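PDB 1QDD: lithostathine from Homo sapiens, which is a secreted C-type lectin-like protein that may inhibit spontaneous calcium carbonate precipitation and may be associated with regeneration of pancreas and brain. Local coordinates for residues S13-E16 with G17-A20; D37-L40 with Y41-M45; G59-V62 with A63-I66; L80-P83 with K84-A88. The protein carries 1 engineered substitution. One frame throughout, in Å; residues are numbered along the deposited sequence.

Interaction 1: residues S13-E16 with G17-A20; sequences SCPE and GTNA
Thr18 folds back onto Pro15 and Cys14 across a type II beta turn that runs from Pro15 to Thr18. Thr18 CB stands 3.6 Å from Pro15 O, and the two branches then part. With chi1 at 77°, OG1 is held between the backbone N and the carbonyl carbon of its own residue, which turns the hydroxyl back over the turn. There Thr18 OG1 donates to Pro15 O at 2.9 Å, reaching the oxygen well off the C=O direction and tilted 16° from the carbonyl plane. Thr18 OG1 also lies 3.2 Å from Cys14 CB and 3.4 Å from Pro15 CD, so the hydroxyl is packed against carbon as well as bonded. The methyl Thr18 CG2 passes Pro15 O more loosely, at 4.0 Å.

Pro15 O also takes the turn-closing bond from Thr18 N at 3.0 Å, so backbone and side chain of one residue grip a single carbonyl. Gly17 occupies the third position of the turn with phi 91°, the left-handed side of the backbone map usual for glycine there. One water donates to both Cys14 O and Thr18 O, bridging the two arms. Further along, Cys14 SG rests on Ala20 CB at 3.6 Å.

Cys14 is joined by a disulfide to Cys25, while Asn19 pairs its backbone with Tyr26. Thr18 touches Cys25 and Tyr27 as well. The turn therefore leads the chain into strand 19-21 and fastens it to the antiparallel neighbour, strand 24-33.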
ATOM      1  N   SER A  13       2.468  13.738  14.953  1.00 35.26           N
ATOM      2  CA  SER A  13       1.385  14.093  14.046  1.00 32.66           C
ATOM      3  C   SER A  13       1.833  13.978  12.593  1.00 29.87           C
ATOM      4  O   SER A  13       2.971  14.319  12.272  1.00 29.92           O
ATOM      5  CB  SER A  13       0.927  15.534  14.286  1.00 33.46           C
ATOM      6  OG  SER A  13       0.030  15.609  15.379  1.00 35.10           O
ATOM      7  N   CYS A  14       0.933  13.576  11.710  1.00 25.22           N
ATOM      8  CA  CYS A  14       1.240  13.462  10.287  1.00 22.45           C
ATOM      9  C   CYS A  14       0.920  14.770   9.570  1.00 23.07           C
ATOM     10  O   CYS A  14      -0.038  15.461   9.932  1.00 22.74           O
ATOM     11  CB  CYS A  14       0.427  12.311   9.692  1.00 19.21           C
ATOM     12  SG  CYS A  14       0.823  10.666  10.338  1.00 15.75           S
ATOM     13  N   PRO A  15       1.651  15.082   8.509  1.00 23.28           N
ATOM     14  CA  PRO A  15       1.437  16.313   7.763  1.00 23.65           C
ATOM     15  C   PRO A  15       0.115  16.415   7.024  1.00 23.83           C
ATOM     16  O   PRO A  15      -0.540  15.409   6.735  1.00 22.32           O
ATOM     17  CB  PRO A  15       2.613  16.379   6.803  1.00 24.31           C
ATOM     18  CG  PRO A  15       3.269  15.053   6.799  1.00 24.43           C
ATOM     19  CD  PRO A  15       2.827  14.321   8.034  1.00 23.64           C
ATOM     20  N   GLU A  16      -0.289  17.639   6.662  1.00 22.42           N
ATOM     21  CA  GLU A  16      -1.502  17.883   5.892  1.00 22.26           C
ATOM     22  C   GLU A  16      -1.565  16.969   4.673  1.00 21.01           C
ATOM     23  O   GLU A  16      -0.595  16.841   3.932  1.00 21.74           O
ATOM     24  CB  GLU A  16      -1.619  19.342   5.412  1.00 23.29           C
ATOM     25  CG  GLU A  16      -2.818  19.664   4.549  1.00 24.40           C
ATOM     26  CD  GLU A  16      -2.759  20.913   3.697  1.00 25.32           C
ATOM     27  OE1 GLU A  16      -1.718  21.595   3.655  1.00 25.99           O
ATOM     28  OE2 GLU A  16      -3.776  21.230   3.029  1.00 25.42           O
ATOM     29  N   GLY A  17      -2.717  16.348   4.451  1.00 20.15           N
ATOM     30  CA  GLY A  17      -2.922  15.455   3.329  1.00 19.21           C
ATOM     31  C   GLY A  17      -2.607  13.998   3.626  1.00 18.06           C
ATOM     32  O   GLY A  17      -2.825  13.130   2.790  1.00 19.82           O
ATOM     33  N   THR A  18      -2.042  13.727   4.804  1.00 16.72           N
ATOM     34  CA  THR A  18      -1.698  12.360   5.207  1.00 15.04           C
ATOM     35  C   THR A  18      -2.404  12.031   6.516  1.00 15.41           C
ATOM     36  O   THR A  18      -2.823  12.918   7.270  1.00 17.93           O
ATOM     37  CB  THR A  18      -0.193  12.094   5.295  1.00 14.45           C
ATOM     38  OG1 THR A  18       0.351  12.651   6.505  1.00 16.27           O
ATOM     39  CG2 THR A  18       0.600  12.615   4.112  1.00 14.29           C
ATOM     40  N   ASN A  19      -2.648  10.748   6.762  1.00 15.19           N
ATOM     41  CA  ASN A  19      -3.411  10.289   7.916  1.00 15.55           C
ATOM     42  C   ASN A  19      -2.638   9.287   8.762  1.00 14.14           C
ATOM     43  O   ASN A  19      -1.997   8.368   8.243  1.00 13.07           O
ATOM     44  CB  ASN A  19      -4.708   9.640   7.426  1.00 18.23           C
ATOM     45  CG  ASN A  19      -5.757  10.623   6.948  1.00 21.51           C
ATOM     46  OD1 ASN A  19      -5.624  11.209   5.880  1.00 22.56           O
ATOM     47  ND2 ASN A  19      -6.810  10.814   7.734  1.00 24.27           N
ATOM     48  N   ALA A  20      -2.772   9.419  10.082  1.00 14.30           N
ATOM     49  CA  ALA A  20      -2.091   8.553  11.032  1.00 14.45           C
ATOM     50  C   ALA A  20      -2.824   7.257  11.345  1.00 14.87           C
ATOM     51  O   ALA A  20      -4.031   7.266  11.566  1.00 15.27           O
ATOM     52  CB  ALA A  20      -1.887   9.315  12.350  1.00 16.04           C
TER
HETATM   53  O   HOH W   1      -2.972  14.956   9.272  1.00 39.00           O

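Interaction 2: residues D37-L40 with Y41-M45; sequences DADL and YCQNM
Cys42 turns its sulfur back along the helix toward Ala38: with SG anti to the carbonyl carbon (chi1 -58°), Cys42 SG comes to lie 3.4 Å from Ala38 O. That carbonyl, Ala38 O, is already engaged by Cys42 N at 3.1 Å, in a fairly straight bond, so the disulfide sulfur lies beside an oxygen that already accepts a backbone N-H.

Gln43 and Asn44 lean the same way, each with CG anti to its carbonyl carbon, and this lays the first part of each side chain against the preceding turn. Gln43 CG meets Asp39 O at 3.3 Å, and Asn44 CG stands equally close to Leu40 O, 3.3 Å. Both carbonyls accept regular i to i+4 helical bonds, Gln43 N to Asp39 O at 3.0 Å and Asn44 N to Leu40 O at 3.0 Å.

Asp39 and Tyr41 take the other course, with CG anti to the backbone N. For Asp39 (chi1 -166°) this carries the carboxylate off the helix, where OD1 accepts from Leu50 N, Asn49 ND2 and Ser92 OG; three donors thus converge on one oxygen of a buried residue. The Tyr41 ring, in contrast, leads away from 37-40 to touch Tyr27 and Asn29 of strand 24-33, while Tyr41 CB stays 3.5 Å from Ala38 O.

Ala38 and Cys42 together face Leu50 and Phe138, and Cys42 is disulfide-bonded to Cys140. A helix early in the domain, covalently fastened to the last strand in this manner, is a hallmark of the C-type lectin fold.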
ATOM      1  N   ASP A  37       7.028   2.575 -10.643  1.00 10.27           N
ATOM      2  CA  ASP A  37       7.029   4.032 -10.583  1.00 10.98           C
ATOM      3  C   ASP A  37       6.241   4.552  -9.383  1.00 10.27           C
ATOM      4  O   ASP A  37       6.639   5.552  -8.774  1.00 11.05           O
ATOM      5  CB  ASP A  37       6.543   4.646 -11.896  1.00 12.17           C
ATOM      6  CG  ASP A  37       7.537   4.480 -13.036  1.00 15.62           C
ATOM      7  OD1 ASP A  37       8.700   4.116 -12.786  1.00 16.68           O
ATOM      8  OD2 ASP A  37       7.143   4.719 -14.201  1.00 16.39           O
ATOM      9  N   ALA A  38       5.176   3.864  -8.978  1.00 10.11           N
ATOM     10  CA  ALA A  38       4.411   4.205  -7.780  1.00  9.70           C
ATOM     11  C   ALA A  38       5.273   3.980  -6.539  1.00  9.02           C
ATOM     12  O   ALA A  38       5.329   4.859  -5.668  1.00  9.75           O
ATOM     13  CB  ALA A  38       3.132   3.395  -7.722  1.00  9.34           C
ATOM     14  N   ASP A  39       5.967   2.845  -6.449  1.00  9.12           N
ATOM     15  CA  ASP A  39       6.831   2.608  -5.291  1.00  9.37           C
ATOM     16  C   ASP A  39       7.957   3.638  -5.214  1.00  9.91           C
ATOM     17  O   ASP A  39       8.278   4.097  -4.110  1.00 10.25           O
ATOM     18  CB  ASP A  39       7.372   1.182  -5.306  1.00 10.59           C
ATOM     19  CG  ASP A  39       7.980   0.773  -3.984  1.00 11.93           C
ATOM     20  OD1 ASP A  39       7.273   0.679  -2.962  1.00 12.86           O
ATOM     21  OD2 ASP A  39       9.212   0.536  -3.936  1.00 15.34           O
ATOM     22  N   LEU A  40       8.517   4.046  -6.340  1.00 10.35           N
ATOM     23  CA  LEU A  40       9.544   5.097  -6.350  1.00 11.34           C
ATOM     24  C   LEU A  40       8.997   6.420  -5.866  1.00 11.14           C
ATOM     25  O   LEU A  40       9.673   7.133  -5.105  1.00 12.15           O
ATOM     26  CB  LEU A  40      10.157   5.217  -7.751  1.00 14.95           C
ATOM     27  CG  LEU A  40      11.092   4.082  -8.176  1.00 18.14           C
ATOM     28  CD1 LEU A  40      11.472   4.214  -9.646  1.00 19.44           C
ATOM     29  CD2 LEU A  40      12.344   4.020  -7.314  1.00 19.85           C
ATOM     30  N   TYR A  41       7.761   6.801  -6.211  1.00 10.75           N
ATOM     31  CA  TYR A  41       7.155   8.022  -5.706  1.00 10.72           C
ATOM     32  C   TYR A  41       7.093   7.953  -4.186  1.00  9.98           C
ATOM     33  O   TYR A  41       7.455   8.889  -3.452  1.00 10.67           O
ATOM     34  CB  TYR A  41       5.753   8.263  -6.306  1.00 10.94           C
ATOM     35  CG  TYR A  41       5.091   9.522  -5.788  1.00 11.75           C
ATOM     36  CD1 TYR A  41       5.112  10.706  -6.530  1.00 12.94           C
ATOM     37  CD2 TYR A  41       4.445   9.574  -4.563  1.00 11.76           C
ATOM     38  CE1 TYR A  41       4.522  11.868  -6.053  1.00 12.59           C
ATOM     39  CE2 TYR A  41       3.875  10.725  -4.074  1.00 12.34           C
ATOM     40  CZ  TYR A  41       3.906  11.874  -4.827  1.00 12.22           C
ATOM     41  OH  TYR A  41       3.322  13.028  -4.330  1.00 15.18           O
ATOM     42  N   CYS A  42       6.610   6.816  -3.652  1.00  8.97           N
ATOM     43  CA  CYS A  42       6.515   6.668  -2.209  1.00  9.45           C
ATOM     44  C   CYS A  42       7.869   6.773  -1.515  1.00 10.06           C
ATOM     45  O   CYS A  42       7.955   7.328  -0.408  1.00 11.32           O
ATOM     46  CB  CYS A  42       5.847   5.357  -1.825  1.00  9.47           C
ATOM     47  SG  CYS A  42       4.185   5.024  -2.419  1.00  9.37           S
ATOM     48  N   GLN A  43       8.925   6.247  -2.127  1.00 10.73           N
ATOM     49  CA  GLN A  43      10.271   6.317  -1.561  1.00 12.25           C
ATOM     50  C   GLN A  43      10.767   7.756  -1.533  1.00 13.89           C
ATOM     51  O   GLN A  43      11.468   8.174  -0.604  1.00 15.22           O
ATOM     52  CB  GLN A  43      11.230   5.451  -2.387  1.00 13.11           C
ATOM     53  CG  GLN A  43      11.025   3.960  -2.268  1.00 15.15           C
ATOM     54  CD  GLN A  43      11.994   3.087  -3.030  1.00 18.46           C
ATOM     55  OE1 GLN A  43      11.587   2.147  -3.720  1.00 20.48           O
ATOM     56  NE2 GLN A  43      13.282   3.372  -2.901  1.00 20.02           N
ATOM     57  N   ASN A  44      10.463   8.516  -2.579  1.00 14.50           N
ATOM     58  CA  ASN A  44      10.938   9.895  -2.701  1.00 16.59           C
ATOM     59  C   ASN A  44      10.305  10.825  -1.690  1.00 17.34           C
ATOM     60  O   ASN A  44      10.934  11.841  -1.329  1.00 17.73           O
ATOM     61  CB  ASN A  44      10.728  10.396  -4.127  1.00 17.70           C
ATOM     62  CG  ASN A  44      11.636   9.784  -5.168  1.00 19.34           C
ATOM     63  OD1 ASN A  44      12.702   9.254  -4.865  1.00 20.78           O
ATOM     64  ND2 ASN A  44      11.210   9.838  -6.425  1.00 21.05           N
ATOM     65  N   MET A  45       9.096  10.575  -1.191  1.00 18.39           N
ATOM     66  CA  MET A  45       8.451  11.429  -0.206  1.00 19.14           C
ATOM     67  C   MET A  45       8.494  10.850   1.194  1.00 19.42           C
ATOM     68  O   MET A  45       7.687  10.029   1.643  1.00 20.24           O
ATOM     69  CB  MET A  45       6.998  11.707  -0.621  1.00 20.69           C
ATOM     70  CG  MET A  45       6.782  12.038  -2.082  1.00 21.35           C
ATOM     71  SD  MET A  45       7.872  13.304  -2.741  1.00 24.24           S
ATOM     72  CE  MET A  45       7.137  13.660  -4.326  1.00 24.30           C
TER

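Interaction 3: residues G59-V62 with A63-I66; sequences GAFV and ASLI
Ser64 reaches back one turn of helix 56-68 to bond Phe61. Among the hydrogen bonds its hydroxyl supplies the one that is not backbone to backbone: with chi1 at 84°, Ser64 OG swings between its own N and carbonyl carbon and donates to Phe61 O at 2.8 Å, approaching at an angle of 125° to the C=O bond. Leu65 N gives Phe61 O its regular helical bond, 3.0 Å, more nearly in line. The other rungs are Ala63 N to Gly59 O, Ser64 N to Ala60 O, and Ile66 N to Val62 O at 3.1 Å.

Apolar contact is made chiefly by Val62 and Ile66. Val62 CG1, anti to the backbone N, slants toward the next turn and meets Ile66 CD1 at 4.1 Å, while Ile66 CG1 covers Val62 O at 3.4 Å. Both side chains rest on Leu118 of strand 115-119. The Phe61 ring turns elsewhere, stacking on Tyr21 and meeting Tyr26 edge-to-face.

Chemically, the helix is two-sided: one flank is aliphatic and buried against the sheet, whereas on another the serine hydroxyl spends its proton on the helix's own backbone.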
ATOM      1  N   GLY A  59      -5.680  -3.382   7.050  1.00  8.86           N
ATOM      2  CA  GLY A  59      -6.429  -3.489   5.804  1.00  9.49           C
ATOM      3  C   GLY A  59      -7.722  -2.695   5.861  1.00  9.79           C
ATOM      4  O   GLY A  59      -8.103  -2.029   4.879  1.00  9.82           O
ATOM      5  N   ALA A  60      -8.435  -2.723   6.977  1.00  9.53           N
ATOM      6  CA  ALA A  60      -9.678  -1.980   7.157  1.00  9.85           C
ATOM      7  C   ALA A  60      -9.407  -0.490   7.149  1.00  9.60           C
ATOM      8  O   ALA A  60     -10.186   0.284   6.547  1.00 10.72           O
ATOM      9  CB  ALA A  60     -10.367  -2.419   8.441  1.00 10.90           C
ATOM     10  N   PHE A  61      -8.351  -0.013   7.771  1.00  9.42           N
ATOM     11  CA  PHE A  61      -7.959   1.384   7.755  1.00  9.98           C
ATOM     12  C   PHE A  61      -7.683   1.845   6.329  1.00  9.36           C
ATOM     13  O   PHE A  61      -8.172   2.908   5.894  1.00  9.80           O
ATOM     14  CB  PHE A  61      -6.748   1.616   8.675  1.00 10.75           C
ATOM     15  CG  PHE A  61      -6.225   3.025   8.572  1.00 12.71           C
ATOM     16  CD1 PHE A  61      -6.844   4.066   9.233  1.00 14.51           C
ATOM     17  CD2 PHE A  61      -5.135   3.305   7.766  1.00 13.50           C
ATOM     18  CE1 PHE A  61      -6.380   5.362   9.108  1.00 16.02           C
ATOM     19  CE2 PHE A  61      -4.664   4.599   7.631  1.00 14.99           C
ATOM     20  CZ  PHE A  61      -5.294   5.623   8.298  1.00 15.14           C
ATOM     21  N   VAL A  62      -6.878   1.103   5.581  1.00  7.93           N
ATOM     22  CA  VAL A  62      -6.538   1.463   4.200  1.00  8.35           C
ATOM     23  C   VAL A  62      -7.771   1.500   3.308  1.00  8.58           C
ATOM     24  O   VAL A  62      -7.967   2.459   2.518  1.00  9.06           O
ATOM     25  CB  VAL A  62      -5.443   0.527   3.663  1.00  8.52           C
ATOM     26  CG1 VAL A  62      -5.249   0.732   2.164  1.00 10.27           C
ATOM     27  CG2 VAL A  62      -4.119   0.718   4.399  1.00 10.51           C
ATOM     28  N   ALA A  63      -8.682   0.552   3.434  1.00  8.37           N
ATOM     29  CA  ALA A  63      -9.931   0.553   2.665  1.00  8.54           C
ATOM     30  C   ALA A  63     -10.748   1.804   2.961  1.00 10.01           C
ATOM     31  O   ALA A  63     -11.307   2.443   2.040  1.00 10.34           O
ATOM     32  CB  ALA A  63     -10.720  -0.722   2.933  1.00 10.26           C
ATOM     33  N   SER A  64     -10.851   2.202   4.217  1.00  9.80           N
ATOM     34  CA  SER A  64     -11.605   3.382   4.626  1.00 11.65           C
ATOM     35  C   SER A  64     -10.988   4.648   4.064  1.00 11.35           C
ATOM     36  O   SER A  64     -11.698   5.565   3.600  1.00 12.21           O
ATOM     37  CB  SER A  64     -11.695   3.455   6.149  1.00 14.00           C
ATOM     38  OG  SER A  64     -10.576   4.052   6.756  1.00 20.53           O
ATOM     39  N   LEU A  65      -9.670   4.760   4.059  1.00  9.87           N
ATOM     40  CA  LEU A  65      -8.937   5.882   3.510  1.00 10.56           C
ATOM     41  C   LEU A  65      -9.222   6.066   2.034  1.00  9.80           C
ATOM     42  O   LEU A  65      -9.457   7.184   1.541  1.00 10.74           O
ATOM     43  CB  LEU A  65      -7.440   5.664   3.752  1.00 13.35           C
ATOM     44  CG  LEU A  65      -6.519   6.823   3.367  1.00 15.39           C
ATOM     45  CD1 LEU A  65      -6.783   8.031   4.254  1.00 18.59           C
ATOM     46  CD2 LEU A  65      -5.055   6.429   3.491  1.00 18.25           C
ATOM     47  N   ILE A  66      -9.233   4.991   1.266  1.00  8.69           N
ATOM     48  CA  ILE A  66      -9.533   5.043  -0.167  1.00  9.13           C
ATOM     49  C   ILE A  66     -10.980   5.471  -0.363  1.00  9.59           C
ATOM     50  O   ILE A  66     -11.276   6.354  -1.195  1.00 10.02           O
ATOM     51  CB  ILE A  66      -9.212   3.718  -0.867  1.00  8.13           C
ATOM     52  CG1 ILE A  66      -7.719   3.398  -0.791  1.00  9.04           C
ATOM     53  CG2 ILE A  66      -9.679   3.796  -2.319  1.00  9.58           C
ATOM     54  CD1 ILE A  66      -7.382   1.949  -1.080  1.00 10.12           C
TER

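Interaction 4: residues L80-P83 with K84-A88; sequences LHDP and KKNRA. Engineered in segment 84-88: Ala88 (natural residue Arg).
The carboxylate of Asp82 and the guanidinium of Arg87 meet edge on, their planes 29° apart. Asp82 OD2 sits in the guanidinium plane and receives Arg87 NH1 at 2.9 Å on its anti lone pair, completing a salt bridge, while the two side chains cross at about a right angle. A second donor, Arg87 N, reaches Asp82 OD2 at 2.8 Å from the syn side, well out of the carboxylate plane. A further flat group, the His81 ring, has Pro83 CD over the centre of one face, 4.1 Å above it, and also stacks with Trp35.

Asp82 can serve this way because chi1 of 177° carries the carboxylate into the loop, toward the backbone of the residues that follow. Asp82 OD1 accepts from Asn86 N at 3.2 Å and, weakly, from Ala88 N at 3.4 Å; Ala88 is an engineered residue in place of the natural arginine. One carboxylate of a buried residue thus ties together three successive backbone N-H groups, Asn86 to Ala88.

The chain follows a type I beta turn from Asp82 to Lys85, whose closing bond, Lys85 N to Asp82 O, is weak at 3.3 Å. This turn begins the excursion linking strand 80-81 to its antiparallel partner 90-91, just beyond the WIGL sequence that marks C-type lectin domains and ends at Leu80.

Arg87 is bent at chi2 (68°), which brings its guanidinium back to Asp82. Its NH2 forms a salt bridge with Asp129 and a bond to Ser108 O, and NH1 also reaches Gly113 O. Lys85 makes a cation-pi contact with Tyr114.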
ATOM      1  N   LEU A  80       2.741  -5.488  -2.669  1.00  6.99           N
ATOM      2  CA  LEU A  80       3.025  -6.915  -2.792  1.00  7.03           C
ATOM      3  C   LEU A  80       3.338  -7.290  -4.226  1.00  7.49           C
ATOM      4  O   LEU A  80       2.639  -6.843  -5.155  1.00  8.66           O
ATOM      5  CB  LEU A  80       1.868  -7.746  -2.233  1.00  8.34           C
ATOM      6  CG  LEU A  80       2.181  -9.196  -1.836  1.00  9.72           C
ATOM      7  CD1 LEU A  80       2.985  -9.279  -0.550  1.00 10.93           C
ATOM      8  CD2 LEU A  80       0.897 -10.005  -1.657  1.00 11.31           C
ATOM      9  N   HIS A  81       4.387  -8.080  -4.448  1.00  8.13           N
ATOM     10  CA  HIS A  81       4.774  -8.500  -5.796  1.00  7.97           C
ATOM     11  C   HIS A  81       5.492  -9.839  -5.744  1.00  9.16           C
ATOM     12  O   HIS A  81       5.893 -10.304  -4.666  1.00  9.42           O
ATOM     13  CB  HIS A  81       5.588  -7.428  -6.514  1.00  9.68           C
ATOM     14  CG  HIS A  81       6.968  -7.193  -5.989  1.00 11.44           C
ATOM     15  ND1 HIS A  81       8.058  -7.078  -6.836  1.00 13.22           N
ATOM     16  CD2 HIS A  81       7.448  -7.009  -4.740  1.00 12.82           C
ATOM     17  CE1 HIS A  81       9.140  -6.859  -6.113  1.00 14.70           C
ATOM     18  NE2 HIS A  81       8.820  -6.826  -4.839  1.00 14.05           N
ATOM     19  N   ASP A  82       5.641 -10.480  -6.887  1.00  9.34           N
ATOM     20  CA  ASP A  82       6.273 -11.800  -7.069  1.00 10.38           C
ATOM     21  C   ASP A  82       7.503 -11.575  -7.937  1.00 12.14           C
ATOM     22  O   ASP A  82       7.432 -11.717  -9.166  1.00 12.16           O
ATOM     23  CB  ASP A  82       5.251 -12.726  -7.731  1.00 11.54           C
ATOM     24  CG  ASP A  82       5.724 -14.128  -8.066  1.00 12.51           C
ATOM     25  OD1 ASP A  82       6.846 -14.474  -7.623  1.00 13.92           O
ATOM     26  OD2 ASP A  82       4.990 -14.858  -8.777  1.00 12.97           O
ATOM     27  N   PRO A  83       8.628 -11.180  -7.345  1.00 12.74           N
ATOM     28  CA  PRO A  83       9.795 -10.786  -8.104  1.00 14.83           C
ATOM     29  C   PRO A  83      10.483 -11.847  -8.937  1.00 15.70           C
ATOM     30  O   PRO A  83      11.042 -11.459  -9.982  1.00 17.90           O
ATOM     31  CB  PRO A  83      10.743 -10.191  -7.068  1.00 15.65           C
ATOM     32  CG  PRO A  83      10.323 -10.780  -5.768  1.00 15.42           C
ATOM     33  CD  PRO A  83       8.834 -11.006  -5.880  1.00 13.59           C
ATOM     34  N   LYS A  84      10.409 -13.110  -8.554  1.00 14.44           N
ATOM     35  CA  LYS A  84      11.069 -14.177  -9.315  1.00 15.06           C
ATOM     36  C   LYS A  84      10.100 -14.949 -10.180  1.00 16.52           C
ATOM     37  O   LYS A  84      10.437 -15.983 -10.777  1.00 17.67           O
ATOM     38  CB  LYS A  84      11.833 -15.085  -8.336  1.00 14.87           C
ATOM     39  CG  LYS A  84      12.850 -14.336  -7.493  1.00 14.83           C
ATOM     40  CD  LYS A  84      13.583 -15.256  -6.525  1.00 14.71           C
ATOM     41  CE  LYS A  84      14.400 -14.479  -5.512  1.00 15.39           C
ATOM     42  NZ  LYS A  84      15.002 -15.359  -4.461  1.00 14.54           N
ATOM     43  N   LYS A  85       8.850 -14.510 -10.262  1.00 16.25           N
ATOM     44  CA  LYS A  85       7.791 -15.118 -11.049  1.00 17.05           C
ATOM     45  C   LYS A  85       7.542 -16.580 -10.723  1.00 17.27           C
ATOM     46  O   LYS A  85       7.160 -17.401 -11.568  1.00 18.63           O
ATOM     47  CB  LYS A  85       8.050 -14.924 -12.555  1.00 18.45           C
ATOM     48  CG  LYS A  85       8.190 -13.459 -12.926  1.00 20.49           C
ATOM     49  CD  LYS A  85       8.358 -13.246 -14.422  1.00 22.87           C
ATOM     50  CE  LYS A  85       7.929 -11.838 -14.804  1.00 25.06           C
ATOM     51  NZ  LYS A  85       9.034 -10.865 -14.610  1.00 26.88           N
ATOM     52  N   ASN A  86       7.688 -16.930  -9.450  1.00 16.15           N
ATOM     53  CA  ASN A  86       7.536 -18.294  -8.973  1.00 16.05           C
ATOM     54  C   ASN A  86       6.505 -18.435  -7.873  1.00 15.68           C
ATOM     55  O   ASN A  86       6.432 -19.362  -7.072  1.00 17.64           O
ATOM     56  CB  ASN A  86       8.876 -18.856  -8.499  1.00 15.67           C
ATOM     57  CG  ASN A  86       9.480 -18.128  -7.326  1.00 15.80           C
ATOM     58  OD1 ASN A  86       9.048 -17.049  -6.910  1.00 15.10           O
ATOM     59  ND2 ASN A  86      10.527 -18.692  -6.736  1.00 16.40           N
ATOM     60  N   ARG A  87       5.658 -17.398  -7.773  1.00 15.68           N
ATOM     61  CA  ARG A  87       4.575 -17.353  -6.810  1.00 17.18           C
ATOM     62  C   ARG A  87       5.051 -17.344  -5.372  1.00 16.54           C
ATOM     63  O   ARG A  87       4.472 -17.912  -4.452  1.00 18.55           O
ATOM     64  CB  ARG A  87       3.560 -18.456  -7.137  1.00 19.35           C
ATOM     65  CG  ARG A  87       2.448 -17.950  -8.002  1.00 21.22           C
ATOM     66  CD  ARG A  87       2.827 -17.567  -9.444  1.00 19.91           C
ATOM     67  NE  ARG A  87       1.516 -16.956  -9.740  1.00 17.85           N
ATOM     68  CZ  ARG A  87       1.250 -15.669  -9.740  1.00 16.17           C
ATOM     69  NH1 ARG A  87       2.216 -14.768  -9.655  1.00 15.87           N
ATOM     70  NH2 ARG A  87       0.009 -15.237  -9.970  1.00 16.67           N
ATOM     71  N   ALA A  88       6.128 -16.597  -5.123  1.00 14.51           N
ATOM     72  CA  ALA A  88       6.659 -16.318  -3.799  1.00 13.74           C
ATOM     73  C   ALA A  88       6.567 -14.800  -3.557  1.00 12.48           C
ATOM     74  O   ALA A  88       7.300 -14.025  -4.176  1.00 13.74           O
ATOM     75  CB  ALA A  88       8.088 -16.798  -3.638  1.00 14.72           C
TER

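Interactions 1 and 3 are the pair that touch: Asn19 OD1 lies 3.8 Å from Leu65 CD1 and Ala20 O 3.9 Å from Phe61 CZ, so the first short strand packs on helix 56-68. Interaction 2 lies across the chain's centre from interaction 3, with centres about 20 Å apart, the two helices flanking the domain. Interaction 4 is farthest from interaction 1, about 32 Å between centres, yet it approaches interaction 2 to about 7 Å between nearest atoms, without touching. Interactions 1 and 2 each hold one cysteine of a different disulfide, Cys14-Cys25 and Cys42-Cys140. The glycan is carried by Thr5 in the N-terminal segment, which precedes interaction 1 in the chain.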